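Local coordinates for protein Lmaj004091aaa (Leishmania major, PDB 1XTP) that probably transfers methyl groups from S-adenosyl-L-methionine to the N-terminal amine of proteins that begin with an X-Pro-Lys sequence, at residues A[35-40]-A[207-212]; A[160-165]-A[181-186]; A[171-176]-A[218-223]. All blocks are in the same frame, centred on the assembly; numbering follows the deposited sequence.

The three contacts run from a small accessory sheet into the Rossmann-like methyltransferase core. Contact 2 lies in that core, where strand 159-165 ends at the ligand: Gln165 belongs to the pocket of the bound S-adenosyl-L-homoselenocysteine, and the side chain of Ile164 is about 8 Å from it. Contact 3 uses the other end of the same helix, 173-186, and its Phe176 side chain is about 10 Å from the ligand. Contact 1 is more remote, with the side chain of Val207 about 14 Å from the ligand, yet it touches contact 3 where Leu38 CD2 meets Thr172 CG2 at 3.6 Å. Contacts 1 and 2 have centres about 25 Å apart, on opposite sides of the chain's centre.

Contact 1 (A[35-40]-A[207-212]); sequences KAELTG and VDKEDS
A salt bridge joins the last turn of helix 30-37 to the turn that follows strand 205-208, part of a small mixed sheet separate from the seven-stranded core. Lys209 NZ donates to Glu37 OE2 at 2.8 Å, approaching on the syn side of the carboxylate, where the second oxygen also lies; NZ is 3.4 Å from Glu37 OE1. The two side chains come from opposite directions. In Lys209 two successive bends, chi2 -68° and chi3 -69°, curl the chain so that its end turns toward the acid. Glu37 OE1 takes a different partner: a water donates to it at 2.7 Å and also to Ser212 OG at 2.8 Å, so OE2 binds Lys209 directly and OE1 reaches Ser212 through the water. Beside the salt bridge, Val207 CG1 lies 4.3 Å from Glu37 CD. The turn is itself shaped by an Asx turn, in which Asp208 OD1 accepts from Glu210 N at 2.8 Å. Around the contact, Trp49 of helix 49-58 and Tyr27 of strand 26-27 both pack on Glu37, and Ser212 OG is hydrogen-bonded to the Trp49 carbonyl. Val207 pairs through its backbone with Arg20 and Thr22 and touches Leu214 of strand 213-215.

Contact 2 (A[160-165]-A[181-186]); sequences DLIVIQ and KHCQQA
Ile162 and Cys183 meet between strand 159-165 and helix 173-186 in the Rossmann-like methyltransferase fold, where the helix covers one face of the parallel part of the central sheet. The strand and helix segments run nearly antiparallel, with 156° between their directions and 9.4 Å between their axes, as expected in the beta-alpha-beta crossover that links parallel strands 159-165 and 191-198. Ile162 does most of the touching with two branches. Its CG2 lies 3.9 Å from Cys183 SG, while at the end of the extended CG1-CD1 arm (chi2 176°) Ile162 CD1 reaches Cys183 O at 3.3 Å and also meets Ala186 CB at 4.1 Å. Two residues on, Ile164 presents CD1 to the same sulfur at 4.2 Å, so SG touches both isoleucines. In the next shell, Ile193 of strand 191-198 touches Ile164 and Cys183, and Phe179 and Phe180 pack on Ile164. The strand ends at the cofactor pocket, where the Gln165 carbonyl is hydrogen-bonded to the bound S-adenosyl-L-homoselenocysteine. On the helix, Gln185 NE2 donates to His182 O at 2.8 Å, a carbonyl that also accepts from Ala186 N, and this NE2 lies 3.4 Å above the His182 ring plane, displaced toward the rim.

Contact 3 (A[171-176]-A[218-223]); sequences LTDADF and DIHYKR
Asp173 meets His220 and Phe176 meets Tyr221 where two helices face each other, one pair polar and one aromatic. In the polar pair, Asp173 and His220 approach from opposite directions with the carboxylate and imidazole planes 87° apart. His220 NE2 donates to Asp173 OD2 at 2.9 Å, and the bond is nearly straight at 166°. The acceptor lies in the plane of the ring, whereas on the acid's side the nitrogen arrives at the syn side but 28° out of the carboxylate plane. His220 extends its CG opposite the backbone N, which carries the ring across to the neighbouring helix. Asp173 OD2 also meets Trp34 NE1 of helix 30-37, so it has two N-H partners, while Arg216 makes a salt bridge with OD1. These neighbours would tend to keep Asp173 negatively charged. In the aromatic pair, the side chains of Phe176 and Tyr221 cross at about a right angle. Phe176 CZ comes to the edge of the tyrosine, 3.9 Å from Tyr221 CD1; CE2 of the phenylalanine lies 4.0 Å from that same carbon. Tyr221 directs its hydroxyl to the Asn198 carbonyl, outside this helix pair. Helix 173-186 begins here with a regular N-cap: Thr172 OG1 accepts from Asp175 N at 3.0 Å. The result is a helix-helix junction in which a histidine-carboxylate hydrogen bond and an aromatic contact join the capped first turn of helix 173-186, a core helix of the methyltransferase fold, to helix 218-228.

Contact 1 (A[35-40]-A[207-212])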
loop_
_atom_site.group_PDB
_atom_site.type_symbol
_atom_site.label_atom_id
_atom_site.label_comp_id
_atom_site.label_asym_id
_atom_site.label_seq_id
_atom_site.Cartn_x
_atom_site.Cartn_y
_atom_site.Cartn_z
ATOM N N LYS A 35 -21.040 -3.465 0.129
ATOM C CA LYS A 35 -22.392 -2.920 0.015
ATOM C C LYS A 35 -22.718 -2.052 1.224
ATOM O O LYS A 35 -23.432 -1.068 1.099
ATOM C CB LYS A 35 -23.436 -4.033 -0.159
ATOM C CG LYS A 35 -23.530 -4.551 -1.584
ATOM C CD LYS A 35 -24.286 -5.876 -1.693
ATOM C CE LYS A 35 -25.793 -5.706 -1.617
ATOM N NZ LYS A 35 -26.482 -7.033 -1.776
ATOM N N ALA A 36 -22.171 -2.400 2.392
ATOM C CA ALA A 36 -22.380 -1.603 3.611
ATOM C C ALA A 36 -21.505 -0.349 3.643
ATOM O O ALA A 36 -21.945 0.728 4.057
ATOM C CB ALA A 36 -22.116 -2.456 4.863
ATOM N N GLU A 37 -20.267 -0.485 3.202
ATOM C CA GLU A 37 -19.285 0.559 3.386
ATOM C C GLU A 37 -19.191 1.572 2.241
ATOM O O GLU A 37 -18.621 2.645 2.444
ATOM C CB GLU A 37 -17.899 -0.081 3.600
ATOM C CG GLU A 37 -17.738 -0.750 4.942
ATOM C CD GLU A 37 -17.614 0.238 6.108
ATOM O OE1 GLU A 37 -16.992 1.320 5.940
ATOM O OE2 GLU A 37 -18.128 -0.078 7.204
ATOM N N LEU A 38 -19.671 1.225 1.044
ATOM C CA LEU A 38 -19.453 2.070 -0.140
ATOM C C LEU A 38 -20.716 2.818 -0.561
ATOM O O LEU A 38 -21.012 2.933 -1.732
ATOM C CB LEU A 38 -18.922 1.252 -1.320
ATOM C CG LEU A 38 -17.600 0.512 -1.099
ATOM C CD1 LEU A 38 -17.098 -0.019 -2.400
ATOM C CD2 LEU A 38 -16.547 1.414 -0.454
ATOM N N THR A 39 -21.426 3.365 0.403
ATOM C CA THR A 39 -22.622 4.144 0.135
ATOM C C THR A 39 -22.288 5.625 -0.105
ATOM O O THR A 39 -21.280 6.157 0.381
ATOM C CB THR A 39 -23.598 4.058 1.313
ATOM O OG1 THR A 39 -22.952 4.538 2.502
ATOM C CG2 THR A 39 -24.046 2.614 1.540
ATOM N N GLY A 40 -23.151 6.283 -0.864
ATOM C CA GLY A 40 -23.072 7.720 -1.080
ATOM C C GLY A 40 -21.867 8.174 -1.861
ATOM O O GLY A 40 -21.250 7.406 -2.599
ATOM N N VAL A 207 -12.033 -4.341 8.868
ATOM C CA VAL A 207 -12.266 -2.919 8.583
ATOM C C VAL A 207 -11.951 -2.068 9.841
ATOM O O VAL A 207 -12.551 -2.238 10.920
ATOM C CB VAL A 207 -13.713 -2.636 8.103
ATOM C CG1 VAL A 207 -13.931 -1.152 7.852
ATOM C CG2 VAL A 207 -14.033 -3.418 6.835
ATOM N N ASP A 208 -11.002 -1.159 9.682
ATOM C CA ASP A 208 -10.691 -0.176 10.723
ATOM C C ASP A 208 -11.632 1.032 10.551
ATOM O O ASP A 208 -11.541 1.794 9.578
ATOM C CB ASP A 208 -9.222 0.245 10.639
ATOM C CG ASP A 208 -8.785 1.107 11.830
ATOM O OD1 ASP A 208 -9.603 1.883 12.362
ATOM O OD2 ASP A 208 -7.613 1.020 12.229
ATOM N N LYS A 209 -12.549 1.182 11.498
ATOM C CA LYS A 209 -13.551 2.235 11.438
ATOM C C LYS A 209 -12.999 3.561 11.924
ATOM O O LYS A 209 -13.701 4.551 11.896
ATOM C CB LYS A 209 -14.761 1.866 12.289
ATOM C CG LYS A 209 -15.473 0.579 11.827
ATOM C CD LYS A 209 -16.156 0.716 10.487
ATOM C CE LYS A 209 -17.369 1.641 10.519
ATOM N NZ LYS A 209 -17.829 1.900 9.139
ATOM N N GLU A 210 -11.760 3.595 12.382
ATOM C CA GLU A 210 -11.166 4.855 12.803
ATOM C C GLU A 210 -10.623 5.620 11.583
ATOM O O GLU A 210 -11.000 6.765 11.365
ATOM C CB GLU A 210 -10.074 4.606 13.840
ATOM C CG GLU A 210 -9.825 5.812 14.752
ATOM C CD GLU A 210 -8.676 5.616 15.732
ATOM O OE1 GLU A 210 -8.419 4.475 16.152
ATOM O OE2 GLU A 210 -8.040 6.627 16.103
ATOM N N ASP A 211 -9.776 4.978 10.771
ATOM C CA ASP A 211 -9.179 5.630 9.609
ATOM C C ASP A 211 -9.784 5.211 8.250
ATOM O O ASP A 211 -9.285 5.615 7.204
ATOM C CB ASP A 211 -7.661 5.431 9.609
ATOM C CG ASP A 211 -7.239 4.026 9.238
ATOM O OD1 ASP A 211 -8.084 3.098 9.182
ATOM O OD2 ASP A 211 -6.025 3.851 8.999
ATOM N N SER A 212 -10.845 4.405 8.278
ATOM C CA SER A 212 -11.579 3.983 7.066
ATOM C C SER A 212 -10.690 3.210 6.101
ATOM O O SER A 212 -10.415 3.656 4.986
ATOM C CB SER A 212 -12.251 5.179 6.360
ATOM O OG SER A 212 -13.252 4.753 5.440
HETATM O O HOH W 1 -14.947 2.954 6.761
#

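Contact 2 (A[160-165]-A[181-186])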
loop_
_atom_site.group_PDB
_atom_site.type_symbol
_atom_site.label_atom_id
_atom_site.label_comp_id
_atom_site.label_asym_id
_atom_site.label_seq_id
_atom_site.Cartn_x
_atom_site.Cartn_y
_atom_site.Cartn_z
ATOM N N ASP A 160 10.977 1.552 -12.690
ATOM C CA ASP A 160 11.684 0.337 -12.307
ATOM C C ASP A 160 11.215 -0.165 -10.914
ATOM O O ASP A 160 11.320 -1.361 -10.602
ATOM C CB ASP A 160 13.191 0.579 -12.322
ATOM C CG ASP A 160 13.729 0.873 -13.714
ATOM O OD1 ASP A 160 13.234 0.302 -14.699
ATOM O OD2 ASP A 160 14.685 1.653 -13.825
ATOM N N LEU A 161 10.683 0.727 -10.084
ATOM C CA LEU A 161 10.031 0.271 -8.854
ATOM C C LEU A 161 8.832 1.127 -8.530
ATOM O O LEU A 161 8.884 2.329 -8.696
ATOM C CB LEU A 161 11.008 0.264 -7.685
ATOM C CG LEU A 161 10.607 -0.644 -6.508
ATOM C CD1 LEU A 161 10.850 -2.142 -6.818
ATOM C CD2 LEU A 161 11.339 -0.233 -5.235
ATOM N N ILE A 162 7.743 0.483 -8.115
ATOM C CA ILE A 162 6.542 1.175 -7.660
ATOM C C ILE A 162 6.215 0.655 -6.268
ATOM O O ILE A 162 5.809 -0.492 -6.090
ATOM C CB ILE A 162 5.347 0.973 -8.618
ATOM C CG1 ILE A 162 5.692 1.505 -10.009
ATOM C CG2 ILE A 162 4.082 1.662 -8.062
ATOM C CD1 ILE A 162 4.623 1.279 -11.042
ATOM N N VAL A 163 6.416 1.527 -5.293
ATOM C CA VAL A 163 6.270 1.204 -3.892
ATOM C C VAL A 163 4.840 1.479 -3.382
ATOM O O VAL A 163 4.349 2.577 -3.501
ATOM C CB VAL A 163 7.293 2.030 -3.065
ATOM C CG1 VAL A 163 7.125 1.753 -1.588
ATOM C CG2 VAL A 163 8.695 1.678 -3.525
ATOM N N ILE A 164 4.186 0.460 -2.828
ATOM C CA ILE A 164 2.875 0.614 -2.214
ATOM C C ILE A 164 2.961 -0.006 -0.815
ATOM O O ILE A 164 2.791 -1.213 -0.630
ATOM C CB ILE A 164 1.753 -0.056 -3.063
ATOM C CG1 ILE A 164 1.860 0.320 -4.555
ATOM C CG2 ILE A 164 0.358 0.327 -2.525
ATOM C CD1 ILE A 164 0.848 -0.395 -5.450
ATOM N N GLN A 165 3.245 0.821 0.176
ATOM C CA GLN A 165 3.461 0.348 1.532
ATOM C C GLN A 165 2.548 1.057 2.491
ATOM O O GLN A 165 2.531 2.291 2.524
ATOM C CB GLN A 165 4.907 0.571 1.969
ATOM C CG GLN A 165 5.116 0.278 3.465
ATOM C CD GLN A 165 6.560 -0.052 3.841
ATOM O OE1 GLN A 165 7.459 -0.044 2.994
ATOM N NE2 GLN A 165 6.780 -0.353 5.131
ATOM N N LYS A 181 -3.217 -3.080 -11.789
ATOM C CA LYS A 181 -3.155 -3.276 -13.228
ATOM C C LYS A 181 -2.612 -2.008 -13.907
ATOM O O LYS A 181 -1.834 -2.087 -14.846
ATOM C CB LYS A 181 -4.545 -3.655 -13.759
ATOM C CG LYS A 181 -4.592 -3.926 -15.244
ATOM C CD LYS A 181 -5.950 -4.474 -15.710
ATOM N N HIS A 182 -2.999 -0.844 -13.398
ATOM C CA HIS A 182 -2.498 0.426 -13.896
ATOM C C HIS A 182 -0.998 0.624 -13.575
ATOM O O HIS A 182 -0.225 1.176 -14.387
ATOM C CB HIS A 182 -3.346 1.543 -13.296
ATOM C CG HIS A 182 -3.090 2.881 -13.896
ATOM N ND1 HIS A 182 -3.295 3.145 -15.233
ATOM C CD2 HIS A 182 -2.657 4.037 -13.341
ATOM C CE1 HIS A 182 -2.989 4.405 -15.482
ATOM N NE2 HIS A 182 -2.601 4.968 -14.352
ATOM N N CYS A 183 -0.592 0.201 -12.384
ATOM C CA CYS A 183 0.828 0.180 -12.019
ATOM C C CYS A 183 1.641 -0.742 -12.914
ATOM O O CYS A 183 2.803 -0.472 -13.209
ATOM C CB CYS A 183 1.004 -0.268 -10.578
ATOM S SG CYS A 183 0.497 0.962 -9.429
ATOM N N GLN A 184 1.032 -1.840 -13.331
ATOM C CA GLN A 184 1.717 -2.819 -14.150
ATOM C C GLN A 184 2.123 -2.200 -15.480
ATOM O O GLN A 184 3.239 -2.399 -15.934
ATOM C CB GLN A 184 0.830 -4.033 -14.381
ATOM C CG GLN A 184 1.499 -5.148 -15.190
ATOM C CD GLN A 184 0.533 -6.261 -15.493
ATOM O OE1 GLN A 184 -0.607 -6.006 -15.869
ATOM N NE2 GLN A 184 0.961 -7.499 -15.297
ATOM N N GLN A 185 1.216 -1.451 -16.094
ATOM C CA GLN A 185 1.498 -0.812 -17.377
ATOM C C GLN A 185 2.494 0.351 -17.255
ATOM O O GLN A 185 3.183 0.694 -18.222
ATOM C CB GLN A 185 0.202 -0.367 -18.068
ATOM C CG GLN A 185 -0.581 0.715 -17.350
ATOM C CD GLN A 185 -0.070 2.116 -17.641
ATOM O OE1 GLN A 185 0.247 2.448 -18.788
ATOM N NE2 GLN A 185 0.000 2.947 -16.603
ATOM N N ALA A 186 2.580 0.931 -16.060
ATOM C CA ALA A 186 3.556 1.967 -15.755
ATOM C C ALA A 186 4.963 1.417 -15.506
ATOM O O ALA A 186 5.917 2.195 -15.422
ATOM C CB ALA A 186 3.097 2.765 -14.560
#

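Contact 3 (A[171-176]-A[218-223])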
loop_
_atom_site.group_PDB
_atom_site.type_symbol
_atom_site.label_atom_id
_atom_site.label_comp_id
_atom_site.label_asym_id
_atom_site.label_seq_id
_atom_site.Cartn_x
_atom_site.Cartn_y
_atom_site.Cartn_z
ATOM N N LEU A 171 -7.684 1.525 -0.217
ATOM C CA LEU A 171 -8.361 1.223 -1.462
ATOM C C LEU A 171 -9.516 0.245 -1.280
ATOM O O LEU A 171 -9.389 -0.730 -0.544
ATOM C CB LEU A 171 -7.378 0.642 -2.491
ATOM C CG LEU A 171 -6.259 1.543 -3.016
ATOM C CD1 LEU A 171 -5.171 0.713 -3.720
ATOM C CD2 LEU A 171 -6.808 2.632 -3.962
ATOM N N THR A 172 -10.634 0.492 -1.971
ATOM C CA THR A 172 -11.651 -0.561 -2.117
ATOM C C THR A 172 -11.032 -1.693 -2.911
ATOM O O THR A 172 -10.023 -1.501 -3.574
ATOM C CB THR A 172 -12.886 -0.098 -2.849
ATOM O OG1 THR A 172 -12.584 0.151 -4.232
ATOM C CG2 THR A 172 -13.445 1.160 -2.201
ATOM N N ASP A 173 -11.631 -2.873 -2.880
ATOM C CA ASP A 173 -11.082 -3.983 -3.655
ATOM C C ASP A 173 -11.136 -3.703 -5.151
ATOM O O ASP A 173 -10.211 -4.085 -5.887
ATOM C CB ASP A 173 -11.842 -5.283 -3.378
ATOM C CG ASP A 173 -11.437 -5.948 -2.080
ATOM O OD1 ASP A 173 -10.499 -5.485 -1.406
ATOM O OD2 ASP A 173 -12.091 -6.944 -1.730
ATOM N N ALA A 174 -12.247 -3.112 -5.599
ATOM C CA ALA A 174 -12.404 -2.724 -6.985
ATOM C C ALA A 174 -11.273 -1.809 -7.428
ATOM O O ALA A 174 -10.721 -1.995 -8.510
ATOM C CB ALA A 174 -13.766 -2.019 -7.208
ATOM N N ASP A 175 -10.939 -0.813 -6.599
ATOM C CA ASP A 175 -9.910 0.167 -6.942
ATOM C C ASP A 175 -8.497 -0.394 -6.774
ATOM O O ASP A 175 -7.596 0.045 -7.471
ATOM C CB ASP A 175 -10.088 1.448 -6.139
ATOM C CG ASP A 175 -11.295 2.258 -6.604
ATOM O OD1 ASP A 175 -11.809 1.986 -7.709
ATOM O OD2 ASP A 175 -11.733 3.163 -5.873
ATOM N N PHE A 176 -8.345 -1.351 -5.860
ATOM C CA PHE A 176 -7.105 -2.122 -5.640
ATOM C C PHE A 176 -6.814 -2.864 -6.934
ATOM O O PHE A 176 -5.737 -2.730 -7.509
ATOM C CB PHE A 176 -7.311 -3.102 -4.468
ATOM C CG PHE A 176 -6.066 -3.880 -4.038
ATOM C CD1 PHE A 176 -5.484 -4.842 -4.872
ATOM C CD2 PHE A 176 -5.506 -3.675 -2.776
ATOM C CE1 PHE A 176 -4.362 -5.556 -4.479
ATOM C CE2 PHE A 176 -4.375 -4.429 -2.350
ATOM C CZ PHE A 176 -3.803 -5.345 -3.201
ATOM N N ASP A 218 -3.455 -12.753 3.134
ATOM C CA ASP A 218 -2.666 -13.145 1.974
ATOM C C ASP A 218 -3.514 -13.721 0.817
ATOM O O ASP A 218 -3.262 -13.439 -0.354
ATOM C CB ASP A 218 -1.635 -14.211 2.397
ATOM C CG ASP A 218 -0.786 -14.647 1.253
ATOM O OD1 ASP A 218 -0.009 -13.802 0.782
ATOM O OD2 ASP A 218 -0.910 -15.800 0.804
ATOM N N ILE A 219 -4.476 -14.575 1.158
ATOM C CA ILE A 219 -5.384 -15.178 0.170
ATOM C C ILE A 219 -6.259 -14.101 -0.480
ATOM O O ILE A 219 -6.506 -14.131 -1.681
ATOM C CB ILE A 219 -6.226 -16.302 0.834
ATOM C CG1 ILE A 219 -5.356 -17.549 0.924
ATOM C CG2 ILE A 219 -7.505 -16.635 0.045
ATOM C CD1 ILE A 219 -6.034 -18.730 1.547
ATOM N N HIS A 220 -6.676 -13.129 0.324
ATOM C CA HIS A 220 -7.454 -11.979 -0.164
ATOM C C HIS A 220 -6.605 -11.149 -1.146
ATOM O O HIS A 220 -7.050 -10.870 -2.255
ATOM C CB HIS A 220 -7.934 -11.160 1.035
ATOM C CG HIS A 220 -8.987 -10.145 0.725
ATOM N ND1 HIS A 220 -9.765 -9.577 1.711
ATOM C CD2 HIS A 220 -9.373 -9.569 -0.441
ATOM C CE1 HIS A 220 -10.594 -8.706 1.161
ATOM N NE2 HIS A 220 -10.380 -8.687 -0.145
ATOM N N TYR A 221 -5.381 -10.790 -0.765
ATOM C CA TYR A 221 -4.450 -10.082 -1.690
ATOM C C TYR A 221 -4.260 -10.805 -3.038
ATOM O O TYR A 221 -4.261 -10.194 -4.108
ATOM C CB TYR A 221 -3.059 -9.871 -1.041
ATOM C CG TYR A 221 -3.074 -8.902 0.111
ATOM C CD1 TYR A 221 -3.609 -7.616 -0.045
ATOM C CD2 TYR A 221 -2.597 -9.266 1.369
ATOM C CE1 TYR A 221 -3.647 -6.726 1.014
ATOM C CE2 TYR A 221 -2.635 -8.376 2.444
ATOM C CZ TYR A 221 -3.168 -7.102 2.262
ATOM O OH TYR A 221 -3.213 -6.188 3.305
ATOM N N LYS A 222 -4.094 -12.113 -2.956
ATOM C CA LYS A 222 -3.792 -12.943 -4.121
ATOM C C LYS A 222 -4.992 -13.083 -5.045
ATOM O O LYS A 222 -4.842 -13.152 -6.279
ATOM C CB LYS A 222 -3.264 -14.305 -3.654
ATOM C CG LYS A 222 -1.811 -14.206 -3.216
ATOM C CD LYS A 222 -1.374 -15.353 -2.370
ATOM C CE LYS A 222 0.156 -15.400 -2.315
ATOM N NZ LYS A 222 0.686 -16.391 -1.349
ATOM N N ARG A 223 -6.182 -13.119 -4.445
ATOM C CA ARG A 223 -7.418 -13.027 -5.207
ATOM C C ARG A 223 -7.391 -11.736 -6.014
ATOM O O ARG A 223 -7.641 -11.742 -7.223
ATOM C CB ARG A 223 -8.626 -13.065 -4.276
ATOM C CG ARG A 223 -9.956 -13.264 -4.980
ATOM C CD ARG A 223 -11.111 -13.532 -3.995
ATOM N NE ARG A 223 -11.015 -14.857 -3.365
ATOM C CZ ARG A 223 -11.960 -15.416 -2.613
ATOM N NH1 ARG A 223 -13.092 -14.777 -2.368
ATOM N NH2 ARG A 223 -11.759 -16.622 -2.108
#